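Long-range contacts in imelysin-like protein (Psychrobacter arcticus, PDB 3PF0), which is of unknown function but belongs to the imelysin-like (peptidase M75) family and may be a metalloendopeptidase: residues A[97-102]-A[174-179]; A[128-133]-A[166-171]. All blocks are in the same frame, centred on the assembly; numbering follows the deposited sequence.

Contact 1 (A[97-102]-A[174-179])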
loop_
_atom_site.group_PDB
_atom_site.type_symbol
_atom_site.label_atom_id
_atom_site.label_comp_id
_atom_site.label_asym_id
_atom_site.label_seq_id
_atom_site.Cartn_x
_atom_site.Cartn_y
_atom_site.Cartn_z
ATOM N N ALA A 97 -13.836 -8.619 15.397
ATOM C CA ALA A 97 -12.801 -9.498 14.862
ATOM C C ALA A 97 -12.688 -9.312 13.334
ATOM O O ALA A 97 -11.575 -9.245 12.809
ATOM C CB ALA A 97 -13.113 -10.952 15.209
ATOM N N LEU A 98 -13.830 -9.162 12.637
ATOM C CA LEU A 98 -13.834 -8.920 11.180
ATOM C C LEU A 98 -13.224 -7.547 10.844
ATOM O O LEU A 98 -12.460 -7.423 9.885
ATOM C CB LEU A 98 -15.244 -9.041 10.575
ATOM C CG LEU A 98 -15.870 -10.445 10.524
ATOM C CD1 LEU A 98 -17.191 -10.420 9.797
ATOM C CD2 LEU A 98 -14.955 -11.453 9.853
ATOM N N ARG A 99 -13.532 -6.541 11.661
ATOM C CA ARG A 99 -13.022 -5.171 11.507
ATOM C C ARG A 99 -11.512 -5.112 11.778
ATOM O O ARG A 99 -10.788 -4.454 11.036
ATOM C CB ARG A 99 -13.767 -4.213 12.440
ATOM C CG ARG A 99 -15.180 -3.913 11.965
ATOM C CD ARG A 99 -15.891 -3.057 12.983
ATOM N NE ARG A 99 -17.233 -2.685 12.541
ATOM C CZ ARG A 99 -18.037 -1.873 13.217
ATOM N NH1 ARG A 99 -17.639 -1.337 14.361
ATOM N NH2 ARG A 99 -19.241 -1.578 12.744
ATOM N N ASP A 100 -11.045 -5.826 12.818
ATOM C CA ASP A 100 -9.632 -5.894 13.179
ATOM C C ASP A 100 -8.819 -6.561 12.079
ATOM O O ASP A 100 -7.756 -6.058 11.737
ATOM C CB ASP A 100 -9.445 -6.649 14.508
ATOM C CG ASP A 100 -9.979 -5.916 15.725
ATOM O OD1 ASP A 100 -10.350 -4.725 15.590
ATOM O OD2 ASP A 100 -10.055 -6.541 16.803
ATOM N N GLN A 101 -9.328 -7.680 11.520
ATOM C CA GLN A 101 -8.669 -8.419 10.446
ATOM C C GLN A 101 -8.681 -7.592 9.140
ATOM O O GLN A 101 -7.717 -7.661 8.377
ATOM C CB GLN A 101 -9.303 -9.809 10.252
ATOM C CG GLN A 101 -8.568 -10.745 9.276
ATOM C CD GLN A 101 -7.055 -10.765 9.412
ATOM O OE1 GLN A 101 -6.487 -10.700 10.505
ATOM N NE2 GLN A 101 -6.364 -10.869 8.297
ATOM N N TRP A 102 -9.719 -6.775 8.909
ATOM C CA TRP A 102 -9.737 -5.905 7.723
ATOM C C TRP A 102 -8.526 -4.956 7.786
ATOM O O TRP A 102 -7.851 -4.787 6.776
ATOM C CB TRP A 102 -11.061 -5.121 7.588
ATOM C CG TRP A 102 -10.998 -4.051 6.528
ATOM C CD1 TRP A 102 -11.192 -4.217 5.185
ATOM C CD2 TRP A 102 -10.518 -2.705 6.701
ATOM N NE1 TRP A 102 -10.926 -3.037 4.520
ATOM C CE2 TRP A 102 -10.483 -2.104 5.424
ATOM C CE3 TRP A 102 -10.129 -1.943 7.818
ATOM C CZ2 TRP A 102 -10.069 -0.781 5.235
ATOM C CZ3 TRP A 102 -9.711 -0.638 7.625
ATOM C CH2 TRP A 102 -9.723 -0.056 6.353
ATOM N N ALA A 174 -18.650 -1.948 3.943
ATOM C CA ALA A 174 -19.610 -2.967 4.367
ATOM C C ALA A 174 -19.455 -3.326 5.857
ATOM O O ALA A 174 -20.467 -3.527 6.532
ATOM C CB ALA A 174 -19.470 -4.211 3.519
ATOM N N LEU A 175 -18.206 -3.361 6.375
ATOM C CA LEU A 175 -17.949 -3.696 7.791
ATOM C C LEU A 175 -18.242 -2.535 8.763
ATOM O O LEU A 175 -18.555 -2.786 9.934
ATOM C CB LEU A 175 -16.509 -4.194 7.987
ATOM C CG LEU A 175 -16.209 -5.564 7.363
ATOM C CD1 LEU A 175 -14.725 -5.815 7.301
ATOM C CD2 LEU A 175 -16.925 -6.693 8.101
ATOM N N TYR A 176 -18.180 -1.284 8.282
ATOM C CA TYR A 176 -18.412 -0.113 9.128
ATOM C C TYR A 176 -19.745 0.612 8.887
ATOM O O TYR A 176 -19.999 1.616 9.558
ATOM C CB TYR A 176 -17.262 0.872 8.965
ATOM C CG TYR A 176 -16.066 0.482 9.790
ATOM C CD1 TYR A 176 -15.110 -0.398 9.295
ATOM C CD2 TYR A 176 -15.913 0.950 11.094
ATOM C CE1 TYR A 176 -14.022 -0.793 10.069
ATOM C CE2 TYR A 176 -14.818 0.581 11.868
ATOM C CZ TYR A 176 -13.878 -0.294 11.353
ATOM O OH TYR A 176 -12.807 -0.655 12.123
ATOM N N ALA A 177 -20.606 0.094 7.988
ATOM C CA ALA A 177 -21.913 0.690 7.670
ATOM C C ALA A 177 -22.847 0.667 8.868
ATOM O O ALA A 177 -23.621 1.612 9.057
ATOM C CB ALA A 177 -22.567 -0.049 6.509
ATOM N N ASN A 178 -22.812 -0.434 9.649
ATOM C CA ASN A 178 -23.660 -0.639 10.832
ATOM C C ASN A 178 -22.896 -1.418 11.893
ATOM O O ASN A 178 -21.797 -1.900 11.612
ATOM C CB ASN A 178 -24.946 -1.401 10.442
ATOM C CG ASN A 178 -25.877 -0.661 9.500
ATOM O OD1 ASN A 178 -26.486 0.358 9.853
ATOM N ND2 ASN A 178 -26.025 -1.169 8.282
ATOM N N ASP A 179 -23.485 -1.577 13.096
ATOM C CA ASP A 179 -22.883 -2.357 14.184
ATOM C C ASP A 179 -23.362 -3.825 14.105
ATOM O O ASP A 179 -23.196 -4.594 15.050
ATOM C CB ASP A 179 -23.182 -1.722 15.566
ATOM C CG ASP A 179 -24.624 -1.725 16.045
ATOM O OD1 ASP A 179 -25.533 -1.834 15.196
ATOM O OD2 ASP A 179 -24.844 -1.545 17.269
HETATM O O HOH W 1 -10.597 -1.805 11.793
#
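An arginine of helix 92-112 grips the C-terminal part of helix 167-176: R99 reaches across and holds the carbonyl oxygen of L175 side-on. R99 NE lies 2.9 Å from L175 O, above the carbonyl plane, and R99 NH2 approaches the same L175 O at 3.1 Å within that plane, so two donors share one acceptor. The chain of R99 is extended from CG to NE (chi2 175°, chi3 177°), which carries the guanidinium across the ring of Y176. There it lies flat, R99 CZ 4.5 Å from the centroid of the Y176 ring with the planes 12° apart, a stacked cation-pi contact, while R99 CD sits over the same ring in a CH-pi contact. A methionine in place of R99 would probably leave L175 O without both of these donors and Y176 without its stacked cation. Water 1 joins Y176 OH to R99 O. On the buried side L175 takes over with apolar contacts, its CD2 3.8 Å from L98 CB and its CD1 3.7 Å from W102 CB. Behind this layer L98 packs on helix 48-84, and L175 on V189 of helix 183-214.

Contact 2 (A[128-133]-A[166-171])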
loop_
_atom_site.group_PDB
_atom_site.type_symbol
_atom_site.label_atom_id
_atom_site.label_comp_id
_atom_site.label_asym_id
_atom_site.label_seq_id
_atom_site.Cartn_x
_atom_site.Cartn_y
_atom_site.Cartn_z
ATOM N N TYR A 128 -9.286 -2.551 -8.395
ATOM C CA TYR A 128 -10.245 -3.552 -7.918
ATOM C C TYR A 128 -9.836 -3.999 -6.526
ATOM O O TYR A 128 -10.679 -4.477 -5.774
ATOM C CB TYR A 128 -10.334 -4.767 -8.875
ATOM C CG TYR A 128 -11.137 -4.499 -10.133
ATOM C CD1 TYR A 128 -12.508 -4.740 -10.174
ATOM C CD2 TYR A 128 -10.523 -4.015 -11.287
ATOM C CE1 TYR A 128 -13.257 -4.477 -11.324
ATOM C CE2 TYR A 128 -11.258 -3.765 -12.450
ATOM C CZ TYR A 128 -12.626 -3.991 -12.460
ATOM O OH TYR A 128 -13.357 -3.738 -13.594
ATOM N N ILE A 129 -8.539 -3.839 -6.183
ATOM C CA ILE A 129 -7.976 -4.190 -4.876
ATOM C C ILE A 129 -8.130 -3.010 -3.889
ATOM O O ILE A 129 -8.532 -3.218 -2.738
ATOM C CB ILE A 129 -6.490 -4.650 -5.016
ATOM C CG1 ILE A 129 -6.406 -6.002 -5.747
ATOM C CG2 ILE A 129 -5.791 -4.733 -3.648
ATOM C CD1 ILE A 129 -5.060 -6.317 -6.348
ATOM N N ASN A 130 -7.766 -1.791 -4.320
ATOM C CA ASN A 130 -7.862 -0.596 -3.484
ATOM C C ASN A 130 -8.178 0.627 -4.343
ATOM O O ASN A 130 -7.269 1.277 -4.871
ATOM C CB ASN A 130 -6.576 -0.380 -2.661
ATOM C CG ASN A 130 -6.702 0.704 -1.607
ATOM O OD1 ASN A 130 -7.759 0.906 -1.015
ATOM N ND2 ASN A 130 -5.631 1.432 -1.348
ATOM N N TYR A 131 -9.481 0.929 -4.495
ATOM C CA TYR A 131 -9.915 2.072 -5.295
ATOM C C TYR A 131 -9.667 3.339 -4.482
ATOM O O TYR A 131 -10.477 3.722 -3.639
ATOM C CB TYR A 131 -11.384 1.950 -5.756
ATOM C CG TYR A 131 -11.665 2.848 -6.940
ATOM C CD1 TYR A 131 -11.934 4.204 -6.763
ATOM C CD2 TYR A 131 -11.547 2.371 -8.242
ATOM C CE1 TYR A 131 -12.102 5.056 -7.854
ATOM C CE2 TYR A 131 -11.741 3.208 -9.340
ATOM C CZ TYR A 131 -12.016 4.550 -9.142
ATOM O OH TYR A 131 -12.204 5.365 -10.234
ATOM N N TYR A 132 -8.503 3.951 -4.710
ATOM C CA TYR A 132 -8.044 5.130 -3.970
ATOM C C TYR A 132 -7.091 5.971 -4.839
ATOM O O TYR A 132 -6.240 5.395 -5.500
ATOM C CB TYR A 132 -7.320 4.678 -2.669
ATOM C CG TYR A 132 -6.926 5.810 -1.746
ATOM C CD1 TYR A 132 -7.809 6.291 -0.784
ATOM C CD2 TYR A 132 -5.684 6.425 -1.856
ATOM C CE1 TYR A 132 -7.467 7.354 0.044
ATOM C CE2 TYR A 132 -5.327 7.485 -1.026
ATOM C CZ TYR A 132 -6.225 7.948 -0.080
ATOM O OH TYR A 132 -5.898 9.002 0.730
ATOM N N PRO A 133 -7.156 7.314 -4.837
ATOM C CA PRO A 133 -8.132 8.189 -4.145
ATOM C C PRO A 133 -9.575 7.970 -4.630
ATOM O O PRO A 133 -9.805 7.364 -5.672
ATOM C CB PRO A 133 -7.656 9.606 -4.516
ATOM C CG PRO A 133 -6.231 9.450 -4.968
ATOM C CD PRO A 133 -6.203 8.105 -5.635
ATOM N N GLN A 166 -15.914 -2.797 -4.546
ATOM C CA GLN A 166 -15.213 -3.955 -4.006
ATOM C C GLN A 166 -13.803 -3.589 -3.489
ATOM O O GLN A 166 -13.462 -2.408 -3.375
ATOM C CB GLN A 166 -15.146 -5.068 -5.074
ATOM C CG GLN A 166 -14.477 -4.635 -6.371
ATOM C CD GLN A 166 -14.676 -5.632 -7.477
ATOM O OE1 GLN A 166 -14.148 -6.750 -7.449
ATOM N NE2 GLN A 166 -15.391 -5.217 -8.508
ATOM N N GLY A 167 -13.011 -4.616 -3.187
ATOM C CA GLY A 167 -11.656 -4.475 -2.666
ATOM C C GLY A 167 -11.626 -4.001 -1.226
ATOM O O GLY A 167 -12.650 -4.036 -0.526
ATOM N N ILE A 168 -10.456 -3.514 -0.791
ATOM C CA ILE A 168 -10.242 -2.994 0.568
ATOM C C ILE A 168 -11.261 -1.859 0.919
ATOM O O ILE A 168 -11.888 -1.998 1.970
ATOM C CB ILE A 168 -8.754 -2.585 0.782
ATOM C CG1 ILE A 168 -7.892 -3.863 0.868
ATOM C CG2 ILE A 168 -8.556 -1.714 2.037
ATOM C CD1 ILE A 168 -6.556 -3.711 0.411
ATOM N N PRO A 169 -11.511 -0.793 0.097
ATOM C CA PRO A 169 -12.493 0.230 0.519
ATOM C C PRO A 169 -13.949 -0.264 0.511
ATOM O O PRO A 169 -14.759 0.252 1.287
ATOM C CB PRO A 169 -12.294 1.357 -0.493
ATOM C CG PRO A 169 -11.727 0.692 -1.702
ATOM C CD PRO A 169 -10.867 -0.412 -1.180
ATOM N N GLY A 170 -14.266 -1.243 -0.352
ATOM C CA GLY A 170 -15.586 -1.858 -0.418
ATOM C C GLY A 170 -15.877 -2.626 0.864
ATOM O O GLY A 170 -16.940 -2.463 1.468
ATOM N N LEU A 171 -14.908 -3.444 1.311
ATOM C CA LEU A 171 -15.008 -4.223 2.547
ATOM C C LEU A 171 -15.090 -3.295 3.771
ATOM O O LEU A 171 -15.886 -3.532 4.681
ATOM C CB LEU A 171 -13.812 -5.181 2.653
ATOM C CG LEU A 171 -13.905 -6.435 1.781
ATOM C CD1 LEU A 171 -12.528 -7.014 1.486
ATOM C CD2 LEU A 171 -14.836 -7.474 2.400
HETATM O O HOH W 2 -11.816 -7.133 -5.995
HETATM O O HOH W 3 -11.212 -1.248 -4.486
#
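I129 and I168 join the end of one helix to the start of another: the carbonyl of I129, in the last turn of helix 125-129, accepts the backbone N-H of I168 in the first turn of helix 167-176. This bond, I168 N to I129 O at 2.8 Å, is nearly straight (167° at the hydrogen) and is the single direct hydrogen bond between the two segments. Packing is tightest around it. G167 CA is wedged against two carbonyls, 3.3 Å from Y128 O and 3.4 Å from I129 O, and a CB here would probably come too close to both oxygens; its positive phi also favours glycine. The side chain of I129 starts away from 166-171 and packs on W109 and on L196 and I203 of helix 183-214, its CG2 loosely near I168. P169 CD rests 3.4 Å from N130 OD1, while N130 ND2 is hydrogen-bonded to E113.

Away from this bond the contact is looser, and two waters help bridge it. Water 3 accepts from Y131 N and bridges to Q166 O; the backbone of Y131 lies against the proline ring, Y131 N 3.6 Å from P169 CG. Water 2 donates to both Y128 O and Q166 OE1. Q166 CG stands between the backbone N and the carbonyl carbon (chi1 57°), and the chain, extended beyond it, carries the amide to the edge of the Y128 ring, 87° between planes. Held by the carbonyl oxygens of S162 and L158, Q166 NE2 lies 3.4 Å from Y128 CD1.

Both contacts hold helix 167-176, contact 2 near its start and contact 1 toward its C-terminal part, the centres of the two contacts about 14 Å apart. Contact 2, nested along the chain inside the loop closed by contact 1, lies nearer the centre of the molecule, its centre about 11 Å from it against about 20 Å. Each is partly buried, but only contact 1 includes exposed residues among those that touch. Their chemistry differs accordingly: a charged side chain serves the outer part of the helix, whereas backbone atoms, glycine and proline do most of the work at the inner one. W102 bridges them, its NE1 probably hydrogen-bonded to I168 O and its ring packed on L171.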